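Local coordinates for protein AmbC (Sorangium cellulosum, PDB 5O15) that probably catalyses both dehydration and subsequent heterocycle-forming cyclisation of a polyketide intermediate in ambruticin biosynthesis, at residues 58-61 with 62-65. Numbering follows the deposited sequence.
Sequences ILPG and TAFV
Leu59 CD2 and the Phe64 ring meet obliquely at the start of helix 61-75. From CB outward, Phe64 stays close to Gly61: CB lies 3.4 Å from Gly61 O, and CG stays near the same oxygen. With CG anti to its own carbonyl carbon (chi1 -58°), the ring lies back alongside the incoming chain: CD2 lies 3.7 Å from Gly61 CA, CE2 skirts the same carbon more loosely, and on the other side CE1 meets Leu59 CD2 at 4.1 Å. Replacing the ring with alanine's methyl is likely to open a gap beside Gly61 CA and to leave Leu59 CD2 without its aromatic neighbour. That methyl also presses on Ala63, with Leu59 CD2 only 3.5 Å from Ala63 CB, tighter than usual for two carbons. The backbone makes the turn into the helix. Pro60 O accepts from Ala63 N at 2.8 Å, the donor standing well above the carbonyl plane, whereas Val65 N reaches Gly61 O in the carbonyl plane at 3.3 Å, the first i to i+4 bond here; Phe64 N adds a weak bond to Gly61 O. Pro60 CB rests 3.5 Å from Thr62 OG1, a hydroxyl whose hydrogen bond goes to Pro211 O. This is the entry to the hotdog helix 61-75 in the first half of the double hotdog fold. Around it, the Phe64 ring meets His131 with nearly parallel planes, Thr62 packs against helix 211-225, and Thr62 and Val65 both touch Trp242 of strand 236-247.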
# COMPACT_ATOMS: atom_id res chain seq x y z
N ILE A 58 -7.50 -2.45 10.90
CA ILE A 58 -6.22 -1.74 10.89
C ILE A 58 -6.08 -0.98 9.58
O ILE A 58 -6.62 -1.37 8.55
CB ILE A 58 -5.01 -2.68 11.08
CG1 ILE A 58 -4.96 -3.76 9.99
CG2 ILE A 58 -5.00 -3.23 12.50
CD1 ILE A 58 -3.74 -4.66 10.09
N LEU A 59 -5.33 0.11 9.63
CA LEU A 59 -5.06 0.86 8.42
C LEU A 59 -4.31 -0.05 7.44
O LEU A 59 -3.44 -0.80 7.85
CB LEU A 59 -4.23 2.09 8.78
CG LEU A 59 -4.12 3.18 7.70
CD1 LEU A 59 -5.46 3.90 7.42
CD2 LEU A 59 -3.04 4.15 8.03
N PRO A 60 -4.64 -0.04 6.14
CA PRO A 60 -3.82 -0.83 5.21
C PRO A 60 -2.38 -0.35 5.19
O PRO A 60 -2.12 0.85 5.21
CB PRO A 60 -4.49 -0.59 3.85
CG PRO A 60 -5.20 0.68 4.01
CD PRO A 60 -5.67 0.73 5.44
N GLY A 61 -1.44 -1.29 5.10
CA GLY A 61 -0.04 -0.92 4.99
C GLY A 61 0.29 -0.05 3.78
O GLY A 61 1.26 0.73 3.80
N THR A 62 -0.54 -0.16 2.72
CA THR A 62 -0.37 0.74 1.59
C THR A 62 -0.61 2.20 1.96
O THR A 62 -0.15 3.09 1.24
CB THR A 62 -1.32 0.36 0.45
OG1 THR A 62 -2.64 0.35 0.97
CG2 THR A 62 -0.98 -1.00 -0.15
N ALA A 63 -1.30 2.46 3.07
CA ALA A 63 -1.41 3.84 3.53
C ALA A 63 -0.07 4.37 4.05
O ALA A 63 0.22 5.57 3.91
CB ALA A 63 -2.44 3.96 4.63
N PHE A 64 0.78 3.51 4.63
CA PHE A 64 2.11 3.94 5.04
C PHE A 64 2.96 4.22 3.82
O PHE A 64 3.75 5.17 3.82
CB PHE A 64 2.78 2.89 5.94
CG PHE A 64 2.01 2.57 7.16
CD1 PHE A 64 1.52 3.55 8.00
CD2 PHE A 64 1.74 1.25 7.46
CE1 PHE A 64 0.80 3.18 9.16
CE2 PHE A 64 1.04 0.89 8.59
CZ PHE A 64 0.53 1.84 9.40
N VAL A 65 2.78 3.45 2.75
CA VAL A 65 3.45 3.74 1.49
C VAL A 65 3.04 5.11 0.97
O VAL A 65 3.87 5.91 0.55
CB VAL A 65 3.22 2.61 0.48
CG1 VAL A 65 3.84 2.96 -0.84
CG2 VAL A 65 3.77 1.29 1.00